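Local coordinates for protein beta-lactamase (Klebsiella pneumoniae, PDB 6M5P) that probably hydrolyses beta-lactam antibiotics to substituted beta-amino acids as a class C serine beta-lactamase, and is held here with an opened carbapenem in its active site, at residues Lys14-Val19 with Tyr48-Ala53; Ser121-Phe126 with Lys142-Ala147; Phe126-Ile131 with Ser157-Gly162; Asn316-Lys321 with Tyr331-Pro336. The protein carries 1 engineered substitution. All coordinates share one frame; numbering follows the deposited sequence.

Contact 1: residues Lys14-Val19 with Tyr48-Ala53; sequences KIKDTV and YNYGLA
Tyr48 presents its ring to Ile15 and Lys16, meeting the helix from the edge strand of the sheet. The backbone of Lys16 lies over one face of this ring: its CA is 4.2 Å from the ring centroid and 27° off the normal, a CH-pi contact. Lys16 CB is 3.4 Å from Tyr48 CE1. With Lys16 CG anti to the backbone N (chi1 -177°), the chain continues past the same ring, CG 3.8 Å from Tyr48 CE1. Ile15 crosses the phenol at about a right angle, its CG2 branch 3.7 Å from Tyr48 CE2. The phenol oxygen is hydrogen-bonded to Glu12 O, one turn back in the helix. Tyr50, next but one along the strand, turns its side chain the same way and meets Val19, whose CG1 lies 4.1 Å from Tyr50 CZ. Tyr50 OH is hydrogen-bonded to Asp20 OD1, the oxygen that also forms a salt bridge with Lys16 NZ, so one carboxylate ties the helix to the strand. The axes of helical segment 14-19 and strand residues 48-50 run at 35° and approach to 10.4 Å. Helix 11-30 packs on strand 44-50, one of the sheet's two outermost strands, itself paired with strand 34-41.

Contact 2: residues Ser121-Phe126 with Lys142-Ala147; sequences SGLQLF and KAWKPA. With MER ((4R,5S)-3-{[(3S,5S)-5-(dimethylcarbamoyl)pyrrolidin-3-yl]sulfanyl}-5-[(2S,3R)-3-hydroxy-1-oxobutan-2-yl]-4-methyl-4,5-d ihydro-1H-pyrrole-2-carboxylic acid), chain B.
Gly122 touches Trp144 where two irregular loops flanking helix 134-142 meet, the CA of Gly122 lying 5.8 Å from that of Pro146, and Gly122 takes a positive phi of 95° to make the bend. Trp144 reaches from the second loop and buries the largest share of any residue in the contact. Leu123 lays its CD2 methyl over one face of the indole, 3.7 Å from the centroid of the five-membered ring and 19° off its normal, a CH-pi contact in which CD2 also comes within 3.5 Å of Trp144 CE2. Pro146 N lies above the opposite face, offset toward the rim, and the indole also meets the ring of Phe108. At its edge, Ser121 O sits in the ring plane, 3.6 Å from Trp144 CH2. Trp144 CG is anti to the backbone N (chi1 169°), which swings the six-membered ring in beside the bend at Gly122. That bend is braced by an ST turn, Leu123 N donating to Ser121 OG at 3.1 Å. Farther along, Gln124 NE2 donates to Phe126 O at 3.1 Å, and the loop then reaches the ligand: Leu125 CD1 is 3.7 Å from MER N10 and Phe126 CE1 is 3.6 Å from MER O8. With no hydrogen bond crossing between the segments, cohesion rests on dispersion over the indole face and weakly polar contact at its edge, while the loop's own polar bonds probably help hold its shape.

Contact 3: residues Phe126-Ile131 with Ser157-Gly162; sequences FMPEDI and SNIGTG. With MER ((4R,5S)-3-{[(3S,5S)-5-(dimethylcarbamoyl)pyrrolidin-3-yl]sulfanyl}-5-[(2S,3R)-3-hydroxy-1-oxobutan-2-yl]-4-methyl-4,5-d ihydro-1H-pyrrole-2-carboxylic acid), chain B.
Phe126 and Met127 run past the start of helix 158-171, their CA atoms 5.7 Å from that of Asn158 and 5.8 Å from that of Ile159 respectively. Ser157 caps and Asn158 begins the helix; with Phe156 they correspond to the Tyr-X-Asn motif of class C enzymes, Phe156, probably the engineered position, replacing the tyrosine. Ser157 OG accepts from Gly160 N in a nearly straight bond (173°), and the same oxygen bonds Gln124 O of the adjoining loop. Asn158 and Phe126 lie side by side pointing the same way, amide and ring planes 82° apart, with Asn158 ND2 3.7 Å from Phe126 CD1. Behind them Ile159 wedges against the loop, its CD1 3.7 Å from Phe126 O and its CG1 4.2 Å from Met127 CE. The Pro128 ring crosses Ile159 at about a right angle, and Pro128 is the first residue of a type I turn to Ile131. Lys74 bonds Asn158 OD1 and thereby helps fix which way the amide is turned. The amide nitrogen of Asn158 is used twice: ND2 donates to a water at 3.1 Å that also accepts from Met127 N at 3.0 Å, and ND2 donates to MER O8, the hydroxyethyl oxygen of the ligand, at 2.9 Å.

Contact 4: residues Asn316-Lys321 with Tyr331-Pro336; sequences NVWINK and YIAFVP. With MER ((4R,5S)-3-{[(3S,5S)-5-(dimethylcarbamoyl)pyrrolidin-3-yl]sulfanyl}-5-[(2S,3R)-3-hydroxy-1-oxobutan-2-yl]-4-methyl-4,5-d ihydro-1H-pyrrole-2-carboxylic acid), chain B.
Lys321, backbone-paired with Ile332 across a beta hairpin, has its NZ gripped by two ligand oxygens: MER O12 of the carboxylate at 2.6 Å and MER O24 of the dimethylamide at 2.8 Å. Bends at chi2 and chi4 lead this chain away from the neighbouring strand and into the pocket, where Ser71 lies close by; the lysine opens the Lys-Thr-Gly motif of serine beta-lactamases. Two hydrogen-bonded antiparallel pairs hold the strands in register. Ile319 N donates to Phe334 O at 2.9 Å, with the reverse bond beside it, and Lys321 N donates to Ile332 O at 3.0 Å, likewise answered. On the face bearing Ile319 and Phe334, Phe334 CG sits between its backbone N and carbonyl carbon (chi1 61°). This turn folds the ring across the strand beneath Ile319 CB, which is 4.0 Å from the centroid of the Phe334 ring and 17° off the normal. Ala333 projects from the other face, its CB over one face of Trp318, toward the rim, and 3.5 Å from CZ2. Tyr331 OH approaches that indole at its edge and receives a weak bond from Trp318 NE1 (3.3 Å). Val317 O is buried without a hydrogen-bonding partner and receives a CA-H contact from Val335 CA at 3.5 Å. The hairpin is central in the sheet: strand 280-283 pairs with the first arm and strand 340-346 with the second. Helix 352-364 touches Trp318 and Tyr331, while helix 234-244 packs on Ile332 and Phe334.

Overall arrangement
Along the chain, contact 1 closes first, contacts 2 and 3 interleave, and contact 4 follows near the C-terminus. Contacts 1 and 4 both reach the same nine-stranded antiparallel sheet, contact 1 through its outer strand 44-50 and contact 4 inside it, with centres 20 Å apart. Contacts 2 and 3 lie in the helical part, centres 10 Å apart, sharing Phe126 and joined where Leu125 O meets Asn158 N. Contacts 3 and 4 fall on opposite sides of the chain's centre, their nearest atoms about 8 Å apart, and the ligand bridges that interval. The active site therefore lies between helical part and sheet, with contact 1 remote from it, its centre 36 Å from that of contact 3.

Contact 1: residues Lys14-Val19 with Tyr48-Ala53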
# COMPACT_ATOMS: atom_id res chain seq x y z
N LYS A 14 8.83 -6.68 -25.93
CA LYS A 14 9.86 -5.71 -25.56
C LYS A 14 9.88 -5.48 -24.06
O LYS A 14 10.94 -5.41 -23.44
CB LYS A 14 9.61 -4.39 -26.30
CG LYS A 14 9.81 -4.50 -27.80
CD LYS A 14 9.90 -3.12 -28.44
CE LYS A 14 8.58 -2.38 -28.34
NZ LYS A 14 8.61 -1.02 -28.96
N ILE A 15 8.70 -5.36 -23.45
CA ILE A 15 8.63 -5.16 -22.01
C ILE A 15 9.07 -6.43 -21.28
O ILE A 15 9.81 -6.35 -20.29
CB ILE A 15 7.21 -4.71 -21.61
CG1 ILE A 15 6.92 -3.34 -22.23
CG2 ILE A 15 7.06 -4.67 -20.09
CD1 ILE A 15 5.47 -2.92 -22.11
N LYS A 16 8.67 -7.60 -21.77
CA LYS A 16 9.07 -8.85 -21.13
C LYS A 16 10.58 -9.01 -21.11
O LYS A 16 11.15 -9.47 -20.12
CB LYS A 16 8.41 -10.05 -21.80
CG LYS A 16 8.75 -11.37 -21.09
CD LYS A 16 7.88 -12.53 -21.58
CE LYS A 16 8.46 -13.88 -21.15
NZ LYS A 16 8.81 -13.92 -19.70
N ASP A 17 11.25 -8.63 -22.20
CA ASP A 17 12.71 -8.75 -22.22
C ASP A 17 13.33 -7.93 -21.11
O ASP A 17 14.20 -8.40 -20.37
CB ASP A 17 13.26 -8.32 -23.58
CG ASP A 17 12.98 -9.34 -24.68
OD1 ASP A 17 12.64 -10.50 -24.36
OD2 ASP A 17 13.11 -8.96 -25.86
N THR A 18 12.87 -6.69 -20.94
CA THR A 18 13.40 -5.83 -19.89
C THR A 18 13.11 -6.41 -18.52
O THR A 18 13.98 -6.45 -17.64
CB THR A 18 12.79 -4.44 -20.01
OG1 THR A 18 13.18 -3.85 -21.26
CG2 THR A 18 13.28 -3.55 -18.86
N VAL A 19 11.86 -6.85 -18.30
CA VAL A 19 11.47 -7.35 -17.00
C VAL A 19 12.20 -8.65 -16.68
O VAL A 19 12.74 -8.81 -15.58
CB VAL A 19 9.94 -7.51 -16.92
CG1 VAL A 19 9.53 -8.14 -15.59
CG2 VAL A 19 9.25 -6.16 -17.10
N TYR A 48 3.47 -10.42 -15.93
CA TYR A 48 4.52 -11.42 -16.10
C TYR A 48 4.66 -12.23 -14.81
O TYR A 48 4.83 -11.66 -13.73
CB TYR A 48 5.85 -10.76 -16.47
CG TYR A 48 5.71 -9.90 -17.71
CD1 TYR A 48 5.58 -10.48 -18.96
CD2 TYR A 48 5.69 -8.52 -17.63
CE1 TYR A 48 5.44 -9.71 -20.11
CE2 TYR A 48 5.55 -7.74 -18.76
CZ TYR A 48 5.43 -8.34 -19.99
OH TYR A 48 5.28 -7.54 -21.11
N ASN A 49 4.59 -13.55 -14.93
CA ASN A 49 4.62 -14.44 -13.77
C ASN A 49 5.87 -15.30 -13.80
O ASN A 49 6.27 -15.78 -14.87
CB ASN A 49 3.39 -15.32 -13.76
CG ASN A 49 2.12 -14.51 -13.69
OD1 ASN A 49 2.04 -13.58 -12.91
ND2 ASN A 49 1.14 -14.83 -14.54
N TYR A 50 6.46 -15.52 -12.63
CA TYR A 50 7.75 -16.20 -12.51
C TYR A 50 7.71 -17.20 -11.37
O TYR A 50 7.28 -16.88 -10.26
CB TYR A 50 8.87 -15.20 -12.24
CG TYR A 50 9.04 -14.16 -13.31
CD1 TYR A 50 8.31 -12.97 -13.28
CD2 TYR A 50 9.93 -14.35 -14.36
CE1 TYR A 50 8.45 -12.02 -14.27
CE2 TYR A 50 10.08 -13.40 -15.35
CZ TYR A 50 9.33 -12.24 -15.30
OH TYR A 50 9.46 -11.30 -16.29
N GLY A 51 8.21 -18.41 -11.62
CA GLY A 51 8.51 -19.29 -10.51
C GLY A 51 7.29 -19.90 -9.84
O GLY A 51 6.27 -20.17 -10.48
N LEU A 52 7.40 -20.10 -8.53
CA LEU A 52 6.49 -20.96 -7.78
C LEU A 52 5.77 -20.19 -6.68
O LEU A 52 6.40 -19.46 -5.90
CB LEU A 52 7.26 -22.12 -7.13
CG LEU A 52 7.97 -23.06 -8.09
CD1 LEU A 52 8.74 -24.11 -7.31
CD2 LEU A 52 6.97 -23.72 -9.03
N ALA A 53 4.44 -20.37 -6.62
CA ALA A 53 3.66 -19.91 -5.49
C ALA A 53 3.87 -20.79 -4.27
O ALA A 53 3.72 -20.33 -3.13
CB ALA A 53 2.18 -19.89 -5.86

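Contact 2: residues Ser121-Phe126 with Lys142-Ala147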
# COMPACT_ATOMS: atom_id res chain seq x y z
N SER A 121 1.13 10.83 14.29
CA SER A 121 0.60 10.86 15.65
C SER A 121 1.67 10.59 16.69
O SER A 121 1.55 11.05 17.84
CB SER A 121 -0.54 9.85 15.82
OG SER A 121 -0.06 8.51 15.89
N GLY A 122 2.72 9.84 16.34
CA GLY A 122 3.72 9.38 17.30
C GLY A 122 3.47 7.99 17.84
O GLY A 122 4.33 7.47 18.57
N LEU A 123 2.33 7.38 17.51
CA LEU A 123 2.11 5.99 17.88
C LEU A 123 3.21 5.11 17.29
O LEU A 123 3.68 5.35 16.17
CB LEU A 123 0.75 5.52 17.38
CG LEU A 123 -0.45 5.95 18.23
CD1 LEU A 123 -1.75 5.78 17.44
CD2 LEU A 123 -0.49 5.13 19.50
N GLN A 124 3.59 4.08 18.04
CA GLN A 124 4.68 3.20 17.66
C GLN A 124 4.28 2.30 16.49
O GLN A 124 3.11 2.21 16.11
CB GLN A 124 5.11 2.35 18.86
CG GLN A 124 4.07 1.31 19.29
CD GLN A 124 4.24 0.85 20.73
OE1 GLN A 124 4.63 1.62 21.61
NE2 GLN A 124 3.93 -0.42 20.97
N LEU A 125 5.27 1.60 15.94
CA LEU A 125 5.02 0.79 14.75
C LEU A 125 4.08 -0.37 15.03
O LEU A 125 3.08 -0.56 14.33
CB LEU A 125 6.35 0.29 14.16
CG LEU A 125 6.24 -0.64 12.95
CD1 LEU A 125 5.45 0.00 11.82
CD2 LEU A 125 7.64 -0.99 12.48
N PHE A 126 4.38 -1.17 16.05
CA PHE A 126 3.71 -2.44 16.24
C PHE A 126 2.70 -2.40 17.37
O PHE A 126 2.98 -1.86 18.45
CB PHE A 126 4.71 -3.57 16.49
CG PHE A 126 5.54 -3.92 15.29
CD1 PHE A 126 4.96 -4.47 14.17
CD2 PHE A 126 6.90 -3.68 15.29
CE1 PHE A 126 5.73 -4.79 13.06
CE2 PHE A 126 7.68 -4.00 14.19
CZ PHE A 126 7.09 -4.55 13.07
N LYS A 142 -6.29 4.98 25.82
CA LYS A 142 -6.68 5.99 26.79
C LYS A 142 -5.52 6.39 27.70
O LYS A 142 -5.55 7.48 28.28
CB LYS A 142 -7.80 5.46 27.69
CG LYS A 142 -9.19 5.40 27.09
CD LYS A 142 -10.16 4.71 28.08
CE LYS A 142 -11.52 4.43 27.45
NZ LYS A 142 -12.37 3.54 28.30
N ALA A 143 -4.52 5.53 27.85
CA ALA A 143 -3.43 5.73 28.79
C ALA A 143 -2.12 6.06 28.10
O ALA A 143 -1.07 6.15 28.76
CB ALA A 143 -3.28 4.48 29.67
N TRP A 144 -2.15 6.25 26.78
CA TRP A 144 -0.95 6.42 25.98
C TRP A 144 -0.54 7.88 25.89
O TRP A 144 -1.39 8.77 25.78
CB TRP A 144 -1.20 5.86 24.57
CG TRP A 144 -0.12 6.21 23.56
CD1 TRP A 144 1.06 5.55 23.36
CD2 TRP A 144 -0.15 7.28 22.61
NE1 TRP A 144 1.77 6.16 22.36
CE2 TRP A 144 1.05 7.22 21.87
CE3 TRP A 144 -1.08 8.28 22.31
CZ2 TRP A 144 1.34 8.12 20.85
CZ3 TRP A 144 -0.78 9.18 21.30
CH2 TRP A 144 0.42 9.09 20.58
N LYS A 145 0.77 8.13 25.92
CA LYS A 145 1.33 9.47 25.69
C LYS A 145 2.59 9.33 24.87
O LYS A 145 3.45 8.50 25.20
CB LYS A 145 1.69 10.20 26.98
CG LYS A 145 0.53 10.68 27.79
CD LYS A 145 1.05 11.51 28.95
CE LYS A 145 0.23 11.31 30.19
NZ LYS A 145 0.91 11.92 31.36
N PRO A 146 2.76 10.13 23.82
CA PRO A 146 4.02 10.13 23.09
C PRO A 146 5.05 11.04 23.75
O PRO A 146 4.72 11.95 24.51
CB PRO A 146 3.61 10.70 21.72
CG PRO A 146 2.50 11.65 22.05
CD PRO A 146 1.77 11.06 23.24
N ALA A 147 6.32 10.79 23.42
CA ALA A 147 7.39 11.63 23.94
C ALA A 147 7.39 13.01 23.31
O ALA A 147 7.76 13.99 23.96
CB ALA A 147 8.74 10.94 23.74
C1 MER B . 5.22 -2.99 6.35
C2 MER B . 6.84 -0.59 7.19
C3 MER B . 5.16 -3.33 7.93
C4 MER B . 5.66 -2.15 8.59
C5 MER B . 5.45 -0.11 7.49
O6 MER B . 4.98 -3.67 5.41
C7 MER B . 3.80 -3.67 8.59
O8 MER B . 4.11 -4.15 9.86
C9 MER B . 2.99 -4.75 7.82
N10 MER B . 4.77 -0.93 8.32
C11 MER B . 4.74 0.94 6.70
O12 MER B . 4.90 1.01 5.47
O13 MER B . 3.97 1.76 7.27
S14 MER B . 8.05 0.81 7.07
C15 MER B . 8.51 1.37 5.49
C16 MER B . 7.42 1.66 4.38
C17 MER B . 8.22 2.26 3.47
C18 MER B . 7.10 -1.61 8.10
N19 MER B . 8.99 3.40 4.36
C20 MER B . 8.07 -2.73 7.59
C21 MER B . 9.20 2.81 5.56
C22 MER B . 7.60 2.78 2.15
N23 MER B . 8.52 2.88 0.97
O24 MER B . 6.47 3.08 1.98
C25 MER B . 9.92 2.50 1.18
C26 MER B . 8.05 3.34 -0.32

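Contact 3: residues Phe126-Ile131 with Ser157-Gly162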
# COMPACT_ATOMS: atom_id res chain seq x y z
N PHE A 126 4.38 -1.17 16.05
CA PHE A 126 3.71 -2.44 16.24
C PHE A 126 2.70 -2.40 17.37
O PHE A 126 2.98 -1.86 18.45
CB PHE A 126 4.71 -3.57 16.49
CG PHE A 126 5.54 -3.92 15.29
CD1 PHE A 126 4.96 -4.47 14.17
CD2 PHE A 126 6.90 -3.68 15.29
CE1 PHE A 126 5.73 -4.79 13.06
CE2 PHE A 126 7.68 -4.00 14.19
CZ PHE A 126 7.09 -4.55 13.07
N MET A 127 1.54 -2.99 17.12
CA MET A 127 0.57 -3.20 18.18
C MET A 127 1.18 -4.11 19.25
O MET A 127 1.78 -5.14 18.91
CB MET A 127 -0.66 -3.89 17.59
CG MET A 127 -1.78 -4.10 18.59
SD MET A 127 -2.66 -2.57 18.94
CE MET A 127 -3.47 -2.27 17.38
N PRO A 128 1.07 -3.77 20.53
CA PRO A 128 1.54 -4.68 21.58
C PRO A 128 0.87 -6.05 21.47
O PRO A 128 -0.34 -6.15 21.25
CB PRO A 128 1.15 -3.96 22.87
CG PRO A 128 1.12 -2.52 22.49
CD PRO A 128 0.61 -2.48 21.07
N GLU A 129 1.67 -7.11 21.64
CA GLU A 129 1.20 -8.46 21.36
C GLU A 129 0.10 -8.92 22.32
O GLU A 129 -0.68 -9.81 21.97
CB GLU A 129 2.36 -9.45 21.38
N ASP A 130 0.02 -8.35 23.51
CA ASP A 130 -0.97 -8.79 24.49
C ASP A 130 -2.33 -8.11 24.33
O ASP A 130 -3.24 -8.41 25.10
CB ASP A 130 -0.44 -8.61 25.92
CG ASP A 130 -0.24 -7.16 26.29
OD1 ASP A 130 0.21 -6.37 25.43
OD2 ASP A 130 -0.53 -6.81 27.46
N ILE A 131 -2.49 -7.23 23.36
CA ILE A 131 -3.78 -6.59 23.12
C ILE A 131 -4.60 -7.51 22.22
O ILE A 131 -4.28 -7.67 21.04
CB ILE A 131 -3.63 -5.20 22.52
CG1 ILE A 131 -2.96 -4.25 23.52
CG2 ILE A 131 -4.99 -4.67 22.10
CD1 ILE A 131 -2.75 -2.86 23.00
N SER A 157 3.43 3.64 11.61
CA SER A 157 2.65 3.04 12.69
C SER A 157 1.55 2.14 12.15
O SER A 157 0.68 2.61 11.40
CB SER A 157 2.04 4.13 13.57
OG SER A 157 1.29 3.54 14.62
N ASN A 158 1.55 0.87 12.56
CA ASN A 158 0.40 0.03 12.29
C ASN A 158 -0.79 0.43 13.15
O ASN A 158 -1.94 0.32 12.70
CB ASN A 158 0.73 -1.44 12.54
CG ASN A 158 1.76 -1.98 11.58
OD1 ASN A 158 2.06 -1.37 10.55
ND2 ASN A 158 2.30 -3.15 11.89
N ILE A 159 -0.55 0.88 14.39
CA ILE A 159 -1.64 1.30 15.27
C ILE A 159 -2.36 2.50 14.69
O ILE A 159 -3.59 2.54 14.62
CB ILE A 159 -1.12 1.60 16.68
CG1 ILE A 159 -0.23 0.47 17.20
CG2 ILE A 159 -2.29 1.83 17.63
CD1 ILE A 159 0.36 0.78 18.56
N GLY A 160 -1.59 3.51 14.26
CA GLY A 160 -2.20 4.69 13.66
C GLY A 160 -3.03 4.35 12.43
O GLY A 160 -4.14 4.85 12.28
N THR A 161 -2.50 3.49 11.55
CA THR A 161 -3.29 3.10 10.38
C THR A 161 -4.55 2.38 10.81
O THR A 161 -5.62 2.54 10.19
CB THR A 161 -2.47 2.22 9.44
OG1 THR A 161 -1.21 2.83 9.18
CG2 THR A 161 -3.21 2.05 8.12
N GLY A 162 -4.46 1.57 11.86
CA GLY A 162 -5.64 0.92 12.40
C GLY A 162 -6.71 1.91 12.79
O GLY A 162 -7.89 1.75 12.44
C1 MER B . 5.22 -2.99 6.35
C2 MER B . 6.84 -0.59 7.19
C3 MER B . 5.16 -3.33 7.93
C4 MER B . 5.66 -2.15 8.59
C5 MER B . 5.45 -0.11 7.49
O6 MER B . 4.98 -3.67 5.41
C7 MER B . 3.80 -3.67 8.59
O8 MER B . 4.11 -4.15 9.86
C9 MER B . 2.99 -4.75 7.82
N10 MER B . 4.77 -0.93 8.32
C11 MER B . 4.74 0.94 6.70
O12 MER B . 4.90 1.01 5.47
O13 MER B . 3.97 1.76 7.27
S14 MER B . 8.05 0.81 7.07
C15 MER B . 8.51 1.37 5.49
C16 MER B . 7.42 1.66 4.38
C17 MER B . 8.22 2.26 3.47
C18 MER B . 7.10 -1.61 8.10
N19 MER B . 8.99 3.40 4.36
C20 MER B . 8.07 -2.73 7.59
C21 MER B . 9.20 2.81 5.56
C22 MER B . 7.60 2.78 2.15
N23 MER B . 8.52 2.88 0.97
O24 MER B . 6.47 3.08 1.98
C25 MER B . 9.92 2.50 1.18
C26 MER B . 8.05 3.34 -0.32
O HOH W 1 1.12 -4.34 14.51

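Contact 4: residues Asn316-Lys321 with Tyr331-Pro336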
# COMPACT_ATOMS: atom_id res chain seq x y z
N ASN A 316 3.55 15.35 -11.83
CA ASN A 316 4.99 15.24 -12.02
C ASN A 316 5.69 14.71 -10.76
O ASN A 316 6.60 15.33 -10.21
CB ASN A 316 5.58 16.58 -12.43
CG ASN A 316 5.14 17.00 -13.81
OD1 ASN A 316 4.93 16.16 -14.69
ND2 ASN A 316 4.98 18.30 -14.01
N VAL A 317 5.26 13.52 -10.33
CA VAL A 317 5.78 12.92 -9.11
C VAL A 317 5.86 11.41 -9.30
O VAL A 317 5.14 10.83 -10.11
CB VAL A 317 4.92 13.23 -7.86
CG1 VAL A 317 5.07 14.70 -7.43
CG2 VAL A 317 3.46 12.89 -8.11
N TRP A 318 6.75 10.81 -8.51
CA TRP A 318 6.87 9.36 -8.36
C TRP A 318 6.15 9.02 -7.06
O TRP A 318 6.59 9.42 -5.98
CB TRP A 318 8.35 9.02 -8.26
CG TRP A 318 8.71 7.61 -7.90
CD1 TRP A 318 8.69 7.04 -6.66
CD2 TRP A 318 9.23 6.61 -8.79
NE1 TRP A 318 9.13 5.74 -6.73
CE2 TRP A 318 9.47 5.45 -8.02
CE3 TRP A 318 9.51 6.59 -10.15
CZ2 TRP A 318 9.97 4.28 -8.58
CZ3 TRP A 318 10.00 5.42 -10.71
CH2 TRP A 318 10.23 4.29 -9.93
N ILE A 319 5.02 8.31 -7.16
CA ILE A 319 4.23 7.93 -6.00
C ILE A 319 4.47 6.45 -5.74
O ILE A 319 4.46 5.65 -6.68
CB ILE A 319 2.74 8.21 -6.23
CG1 ILE A 319 2.53 9.68 -6.58
CG2 ILE A 319 1.94 7.83 -4.99
CD1 ILE A 319 1.10 10.03 -6.94
N ASN A 320 4.70 6.08 -4.48
CA ASN A 320 5.08 4.69 -4.24
C ASN A 320 4.73 4.24 -2.83
O ASN A 320 4.43 5.04 -1.94
CB ASN A 320 6.55 4.42 -4.62
CG ASN A 320 7.57 5.04 -3.65
OD1 ASN A 320 7.24 5.87 -2.78
ND2 ASN A 320 8.82 4.64 -3.81
N LYS A 321 4.76 2.92 -2.65
CA LYS A 321 4.55 2.32 -1.34
C LYS A 321 5.17 0.94 -1.35
O LYS A 321 4.95 0.17 -2.29
CB LYS A 321 3.05 2.22 -1.05
CG LYS A 321 2.72 1.69 0.33
CD LYS A 321 2.80 2.80 1.34
CE LYS A 321 2.86 2.23 2.74
NZ LYS A 321 4.22 1.76 3.08
N TYR A 331 5.73 -4.12 -3.77
CA TYR A 331 6.07 -2.73 -4.08
C TYR A 331 5.17 -2.24 -5.20
O TYR A 331 4.87 -2.97 -6.14
CB TYR A 331 7.53 -2.62 -4.53
CG TYR A 331 8.00 -1.20 -4.79
CD1 TYR A 331 7.95 -0.24 -3.79
CD2 TYR A 331 8.48 -0.82 -6.03
CE1 TYR A 331 8.40 1.06 -4.00
CE2 TYR A 331 8.93 0.47 -6.25
CZ TYR A 331 8.88 1.40 -5.24
OH TYR A 331 9.33 2.68 -5.50
N ILE A 332 4.73 -0.99 -5.08
CA ILE A 332 4.02 -0.28 -6.14
C ILE A 332 4.70 1.06 -6.35
O ILE A 332 5.01 1.76 -5.38
CB ILE A 332 2.55 -0.02 -5.76
CG1 ILE A 332 1.76 -1.32 -5.80
CG2 ILE A 332 1.93 1.05 -6.68
CD1 ILE A 332 0.29 -1.14 -5.45
N ALA A 333 4.91 1.44 -7.61
CA ALA A 333 5.30 2.80 -7.95
C ALA A 333 4.57 3.22 -9.21
O ALA A 333 4.37 2.40 -10.12
CB ALA A 333 6.81 2.92 -8.19
N PHE A 334 4.16 4.49 -9.27
CA PHE A 334 3.53 5.00 -10.48
C PHE A 334 3.82 6.49 -10.63
O PHE A 334 4.07 7.20 -9.65
CB PHE A 334 2.03 4.68 -10.54
CG PHE A 334 1.20 5.26 -9.42
CD1 PHE A 334 1.10 4.61 -8.19
CD2 PHE A 334 0.48 6.44 -9.61
CE1 PHE A 334 0.31 5.15 -7.17
CE2 PHE A 334 -0.32 6.97 -8.59
CZ PHE A 334 -0.40 6.31 -7.37
N VAL A 335 3.79 6.95 -11.88
CA VAL A 335 4.10 8.33 -12.25
C VAL A 335 2.90 8.84 -13.04
O VAL A 335 2.76 8.53 -14.24
CB VAL A 335 5.39 8.42 -13.07
CG1 VAL A 335 5.71 9.88 -13.44
CG2 VAL A 335 6.56 7.80 -12.32
N PRO A 336 2.01 9.61 -12.43
CA PRO A 336 0.79 10.00 -13.15
C PRO A 336 1.06 10.77 -14.44
O PRO A 336 0.36 10.55 -15.43
CB PRO A 336 0.01 10.82 -12.11
CG PRO A 336 0.48 10.26 -10.78
CD PRO A 336 1.95 9.97 -11.00
C1 MER B . 5.22 -2.99 6.35
C2 MER B . 6.84 -0.59 7.19
C3 MER B . 5.16 -3.33 7.93
C4 MER B . 5.66 -2.15 8.59
C5 MER B . 5.45 -0.11 7.49
O6 MER B . 4.98 -3.67 5.41
C7 MER B . 3.80 -3.67 8.59
O8 MER B . 4.11 -4.15 9.86
C9 MER B . 2.99 -4.75 7.82
N10 MER B . 4.77 -0.93 8.32
C11 MER B . 4.74 0.94 6.70
O12 MER B . 4.90 1.01 5.47
O13 MER B . 3.97 1.76 7.27
S14 MER B . 8.05 0.81 7.07
C15 MER B . 8.51 1.37 5.49
C16 MER B . 7.42 1.66 4.38
C17 MER B . 8.22 2.26 3.47
C18 MER B . 7.10 -1.61 8.10
N19 MER B . 8.99 3.40 4.36
C20 MER B . 8.07 -2.73 7.59
C21 MER B . 9.20 2.81 5.56
C22 MER B . 7.60 2.78 2.15
N23 MER B . 8.52 2.88 0.97
O24 MER B . 6.47 3.08 1.98
C25 MER B . 9.92 2.50 1.18
C26 MER B . 8.05 3.34 -0.32